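Long-range contact in alpha-fucosidase (Bifidobacterium bifidum, PDB 2EAB), which probably releases alpha-1,2-linked L-fucose from glycans by hydrolysis, this chain being the catalytic piece of a longer, predicted membrane-anchored protein: residues A[568-581]-A[641-655]. Numbering follows the deposited sequence.
Sequences QGPLGTDGNTYESS and PIEVGDSGQIKEWYF
T577 turns OG1 beside its backbone N (chi1 -57°), which carries the hydroxyl to K651 O at 2.7 Å. E652 has CG anti to its own N and an extended chain, which takes OE1 to Q568 NE2 at 2.9 Å. That bond is bent (137°), with NE2 above the carboxylate plane. T577 N gives a straighter bond, 171°, to E652 O. E652 CG lies over one face of the W653 ring, offset toward the rim, and P570 CD packs near the rim. At the ring edge Q568 O lies 3.5 Å from CZ2, and one water joins NE1 to Q568 O and P570 O. G569 passes so close that a side chain there would clash with the ring. T573 CG2 packs on F655 CE2 at 3.7 Å. Y654 OH donates to P641 O (2.7 Å) and touches S580 CB at 3.3 Å. A phenylalanine here would probably leave P641 O without this donor and S580 CB without its hydroxyl neighbour. N576 OD1 caps helix 577-596 through E579 N. The contact fastens the loop between helices 632-639 and 697-711 onto strand 572-574 and the start of helix 577-596, within the catalytic domain. R710 of helix 697-711 and S565 of strand 558-565 also hold the E652 carboxylate.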
loop_
_atom_site.group_PDB
_atom_site.type_symbol
_atom_site.label_atom_id
_atom_site.label_comp_id
_atom_site.label_asym_id
_atom_site.label_seq_id
_atom_site.Cartn_x
_atom_site.Cartn_y
_atom_site.Cartn_z
ATOM N N GLN A 568 19.524 4.680 11.416
ATOM C CA GLN A 568 20.458 5.245 12.390
ATOM C C GLN A 568 21.263 4.141 13.061
ATOM O O GLN A 568 20.982 2.960 12.863
ATOM C CB GLN A 568 19.731 6.119 13.424
ATOM C CG GLN A 568 18.813 5.343 14.354
ATOM C CD GLN A 568 18.294 6.164 15.525
ATOM O OE1 GLN A 568 18.653 7.329 15.709
ATOM N NE2 GLN A 568 17.438 5.550 16.332
ATOM N N GLY A 569 22.265 4.536 13.842
ATOM C CA GLY A 569 23.125 3.592 14.535
ATOM C C GLY A 569 24.154 2.954 13.619
ATOM O O GLY A 569 24.318 3.372 12.465
ATOM N N PRO A 570 24.872 1.940 14.130
ATOM C CA PRO A 570 25.895 1.242 13.350
ATOM C C PRO A 570 25.310 0.432 12.200
ATOM O O PRO A 570 24.185 -0.072 12.292
ATOM C CB PRO A 570 26.528 0.283 14.366
ATOM C CG PRO A 570 26.120 0.782 15.701
ATOM C CD PRO A 570 24.784 1.417 15.504
ATOM N N LEU A 571 26.101 0.286 11.141
ATOM C CA LEU A 571 25.690 -0.419 9.933
ATOM C C LEU A 571 25.385 -1.904 10.148
ATOM O O LEU A 571 24.472 -2.453 9.525
ATOM C CB LEU A 571 26.789 -0.276 8.880
ATOM C CG LEU A 571 26.460 0.190 7.461
ATOM C CD1 LEU A 571 25.444 1.328 7.459
ATOM C CD2 LEU A 571 27.741 0.626 6.777
ATOM N N GLY A 572 26.151 -2.552 11.019
ATOM C CA GLY A 572 26.043 -3.991 11.203
ATOM C C GLY A 572 26.217 -4.392 12.648
ATOM O O GLY A 572 27.334 -4.426 13.161
ATOM N N THR A 573 25.100 -4.674 13.307
ATOM C CA THR A 573 25.105 -5.168 14.682
ATOM C C THR A 573 24.648 -6.626 14.708
ATOM O O THR A 573 24.253 -7.184 13.676
ATOM C CB THR A 573 24.206 -4.316 15.606
ATOM O OG1 THR A 573 22.836 -4.440 15.201
ATOM C CG2 THR A 573 24.606 -2.850 15.552
ATOM N N ASP A 574 24.710 -7.239 15.888
ATOM C CA ASP A 574 24.309 -8.629 16.048
ATOM C C ASP A 574 22.793 -8.696 16.219
ATOM O O ASP A 574 22.266 -8.735 17.335
ATOM C CB ASP A 574 25.050 -9.257 17.230
ATOM C CG ASP A 574 24.972 -10.769 17.240
ATOM O OD1 ASP A 574 24.131 -11.353 16.521
ATOM O OD2 ASP A 574 25.776 -11.383 17.974
ATOM N N GLY A 575 22.099 -8.691 15.085
ATOM C CA GLY A 575 20.652 -8.571 15.070
ATOM C C GLY A 575 20.209 -7.207 15.551
ATOM O O GLY A 575 21.029 -6.335 15.856
ATOM N N ASN A 576 18.898 -7.025 15.621
ATOM C CA ASN A 576 18.290 -5.832 16.197
ATOM C C ASN A 576 16.797 -6.073 16.377
ATOM O O ASN A 576 16.257 -7.071 15.904
ATOM C CB ASN A 576 18.591 -4.554 15.384
ATOM C CG ASN A 576 18.118 -4.631 13.939
ATOM O OD1 ASN A 576 17.132 -5.302 13.613
ATOM N ND2 ASN A 576 18.818 -3.917 13.061
ATOM N N THR A 577 16.138 -5.151 17.059
ATOM C CA THR A 577 14.728 -5.307 17.385
ATOM C C THR A 577 13.853 -5.288 16.132
ATOM O O THR A 577 12.875 -6.037 16.047
ATOM C CB THR A 577 14.308 -4.226 18.371
ATOM O OG1 THR A 577 15.156 -4.333 19.520
ATOM C CG2 THR A 577 12.845 -4.374 18.790
ATOM N N TYR A 578 14.219 -4.447 15.165
ATOM C CA TYR A 578 13.550 -4.377 13.871
ATOM C C TYR A 578 13.440 -5.771 13.227
ATOM O O TYR A 578 12.335 -6.280 12.987
ATOM C CB TYR A 578 14.302 -3.361 12.991
ATOM C CG TYR A 578 14.176 -3.556 11.500
ATOM C CD1 TYR A 578 12.953 -3.406 10.847
ATOM C CD2 TYR A 578 15.298 -3.863 10.733
ATOM C CE1 TYR A 578 12.848 -3.596 9.466
ATOM C CE2 TYR A 578 15.206 -4.049 9.364
ATOM C CZ TYR A 578 13.987 -3.913 8.735
ATOM O OH TYR A 578 13.932 -4.129 7.374
ATOM N N GLU A 579 14.580 -6.417 12.999
ATOM C CA GLU A 579 14.558 -7.713 12.319
ATOM C C GLU A 579 13.981 -8.829 13.178
ATOM O O GLU A 579 13.227 -9.665 12.682
ATOM C CB GLU A 579 15.942 -8.103 11.800
ATOM C CG GLU A 579 16.428 -7.222 10.659
ATOM C CD GLU A 579 17.477 -7.878 9.772
ATOM O OE1 GLU A 579 17.980 -8.971 10.108
ATOM O OE2 GLU A 579 17.814 -7.285 8.725
ATOM N N SER A 580 14.328 -8.845 14.462
ATOM C CA SER A 580 13.797 -9.879 15.347
ATOM C C SER A 580 12.290 -9.783 15.517
ATOM O O SER A 580 11.617 -10.812 15.584
ATOM C CB SER A 580 14.500 -9.879 16.701
ATOM O OG SER A 580 15.837 -10.308 16.536
ATOM N N SER A 581 11.758 -8.564 15.562
ATOM C CA SER A 581 10.308 -8.391 15.662
ATOM C C SER A 581 9.614 -8.940 14.425
ATOM O O SER A 581 8.564 -9.587 14.525
ATOM C CB SER A 581 9.937 -6.922 15.860
ATOM O OG SER A 581 10.413 -6.452 17.108
ATOM N N PRO A 641 12.446 -10.785 21.267
ATOM C CA PRO A 641 12.659 -9.562 20.493
ATOM C C PRO A 641 12.556 -8.253 21.277
ATOM O O PRO A 641 13.219 -7.271 20.913
ATOM C CB PRO A 641 11.568 -9.631 19.421
ATOM C CG PRO A 641 10.512 -10.505 20.011
ATOM C CD PRO A 641 11.239 -11.512 20.824
ATOM N N ILE A 642 11.734 -8.239 22.323
ATOM C CA ILE A 642 11.499 -7.013 23.083
ATOM C C ILE A 642 12.240 -6.998 24.408
ATOM O O ILE A 642 12.103 -7.918 25.220
ATOM C CB ILE A 642 9.991 -6.770 23.362
ATOM C CG1 ILE A 642 9.185 -6.718 22.059
ATOM C CG2 ILE A 642 9.781 -5.501 24.206
ATOM C CD1 ILE A 642 9.636 -5.655 21.049
ATOM N N GLU A 643 13.013 -5.936 24.618
ATOM C CA GLU A 643 13.605 -5.640 25.917
ATOM C C GLU A 643 13.336 -4.187 26.251
ATOM O O GLU A 643 13.496 -3.305 25.399
ATOM C CB GLU A 643 15.110 -5.891 25.912
ATOM C CG GLU A 643 15.488 -7.352 25.925
ATOM C CD GLU A 643 16.935 -7.594 26.309
ATOM O OE1 GLU A 643 17.719 -6.623 26.421
ATOM O OE2 GLU A 643 17.287 -8.773 26.488
ATOM N N VAL A 644 12.922 -3.941 27.489
ATOM C CA VAL A 644 12.731 -2.585 27.983
ATOM C C VAL A 644 14.044 -2.111 28.602
ATOM O O VAL A 644 14.629 -2.803 29.440
ATOM C CB VAL A 644 11.577 -2.510 29.011
ATOM C CG1 VAL A 644 11.411 -1.092 29.537
ATOM C CG2 VAL A 644 10.273 -3.002 28.385
ATOM N N GLY A 645 14.508 -0.946 28.165
ATOM C CA GLY A 645 15.786 -0.400 28.610
ATOM C C GLY A 645 15.715 0.491 29.833
ATOM O O GLY A 645 14.667 0.610 30.481
ATOM N N ASP A 646 16.842 1.134 30.126
ATOM C CA ASP A 646 17.012 1.890 31.365
ATOM C C ASP A 646 16.290 3.238 31.371
ATOM O O ASP A 646 16.205 3.893 32.415
ATOM C CB ASP A 646 18.502 2.053 31.680
ATOM C CG ASP A 646 19.201 0.715 31.851
ATOM O OD1 ASP A 646 18.782 -0.072 32.729
ATOM O OD2 ASP A 646 20.163 0.443 31.105
ATOM N N SER A 647 15.761 3.638 30.216
ATOM C CA SER A 647 14.943 4.842 30.112
ATOM C C SER A 647 13.460 4.482 30.010
ATOM O O SER A 647 12.627 5.343 29.723
ATOM C CB SER A 647 15.368 5.685 28.908
ATOM O OG SER A 647 16.768 5.925 28.909
ATOM N N GLY A 648 13.142 3.211 30.249
ATOM C CA GLY A 648 11.773 2.706 30.102
ATOM C C GLY A 648 11.322 2.593 28.652
ATOM O O GLY A 648 10.123 2.559 28.375
ATOM N N GLN A 649 12.293 2.529 27.742
ATOM C CA GLN A 649 12.052 2.506 26.301
ATOM C C GLN A 649 12.140 1.088 25.741
ATOM O O GLN A 649 12.780 0.223 26.332
ATOM C CB GLN A 649 13.084 3.407 25.603
ATOM C CG GLN A 649 14.458 2.753 25.272
ATOM C CD GLN A 649 15.389 2.534 26.470
ATOM O OE1 GLN A 649 14.999 2.664 27.634
ATOM N NE2 GLN A 649 16.637 2.195 26.172
ATOM N N ILE A 650 11.507 0.854 24.592
ATOM C CA ILE A 650 11.780 -0.356 23.817
ATOM C C ILE A 650 13.183 -0.214 23.227
ATOM O O ILE A 650 13.449 0.741 22.493
ATOM C CB ILE A 650 10.768 -0.540 22.657
ATOM C CG1 ILE A 650 9.321 -0.606 23.172
ATOM C CG2 ILE A 650 11.128 -1.761 21.809
ATOM C CD1 ILE A 650 8.952 -1.873 23.935
ATOM N N LYS A 651 14.080 -1.139 23.554
ATOM C CA LYS A 651 15.431 -1.087 22.990
ATOM C C LYS A 651 15.388 -1.265 21.477
ATOM O O LYS A 651 14.630 -2.094 20.961
ATOM C CB LYS A 651 16.323 -2.168 23.589
ATOM C CG LYS A 651 16.669 -1.973 25.052
ATOM C CD LYS A 651 17.646 -3.032 25.523
ATOM C CE LYS A 651 17.819 -2.974 27.033
ATOM N NZ LYS A 651 18.859 -3.919 27.508
ATOM N N GLU A 652 16.211 -0.492 20.773
ATOM C CA GLU A 652 16.351 -0.622 19.327
ATOM C C GLU A 652 17.475 -1.614 18.983
ATOM O O GLU A 652 17.396 -2.315 17.966
ATOM C CB GLU A 652 16.557 0.758 18.686
ATOM C CG GLU A 652 16.687 0.726 17.161
ATOM C CD GLU A 652 16.425 2.060 16.473
ATOM O OE1 GLU A 652 16.209 3.087 17.154
ATOM O OE2 GLU A 652 16.449 2.077 15.223
ATOM N N TRP A 653 18.488 -1.682 19.851
ATOM C CA TRP A 653 19.584 -2.644 19.729
ATOM C C TRP A 653 19.746 -3.403 21.031
ATOM O O TRP A 653 19.481 -2.862 22.106
ATOM C CB TRP A 653 20.902 -1.940 19.403
ATOM C CG TRP A 653 20.856 -1.165 18.134
ATOM C CD1 TRP A 653 21.101 -1.633 16.870
ATOM C CD2 TRP A 653 20.526 0.217 17.995
ATOM N NE1 TRP A 653 20.946 -0.620 15.954
ATOM C CE2 TRP A 653 20.598 0.528 16.618
ATOM C CE3 TRP A 653 20.186 1.232 18.903
ATOM C CZ2 TRP A 653 20.334 1.809 16.128
ATOM C CZ3 TRP A 653 19.928 2.500 18.416
ATOM C CH2 TRP A 653 20.004 2.779 17.040
ATOM N N TYR A 654 20.206 -4.642 20.946
ATOM C CA TYR A 654 20.336 -5.471 22.148
ATOM C C TYR A 654 21.500 -5.082 23.051
ATOM O O TYR A 654 21.534 -5.490 24.215
ATOM C CB TYR A 654 20.304 -6.973 21.798
ATOM C CG TYR A 654 18.991 -7.313 21.148
ATOM C CD1 TYR A 654 17.797 -7.154 21.854
ATOM C CD2 TYR A 654 18.921 -7.714 19.814
ATOM C CE1 TYR A 654 16.570 -7.409 21.259
ATOM C CE2 TYR A 654 17.693 -7.973 19.210
ATOM C CZ TYR A 654 16.525 -7.815 19.937
ATOM O OH TYR A 654 15.316 -8.059 19.328
ATOM N N PHE A 655 22.430 -4.277 22.539
ATOM C CA PHE A 655 23.488 -3.719 23.389
ATOM C C PHE A 655 23.103 -2.408 24.094
ATOM O O PHE A 655 23.904 -1.837 24.841
ATOM C CB PHE A 655 24.843 -3.599 22.653
ATOM C CG PHE A 655 24.817 -2.781 21.372
ATOM C CD1 PHE A 655 24.114 -1.583 21.270
ATOM C CD2 PHE A 655 25.568 -3.200 20.278
ATOM C CE1 PHE A 655 24.129 -0.840 20.088
ATOM C CE2 PHE A 655 25.589 -2.468 19.097
ATOM C CZ PHE A 655 24.867 -1.287 19.001
HETATM O O HOH W 1 21.560 0.266 13.141
HETATM O O HOH W 2 21.356 -2.717 13.763
HETATM O O HOH W 3 21.204 -5.165 18.364
HETATM O O HOH W 4 15.994 -2.242 15.543
#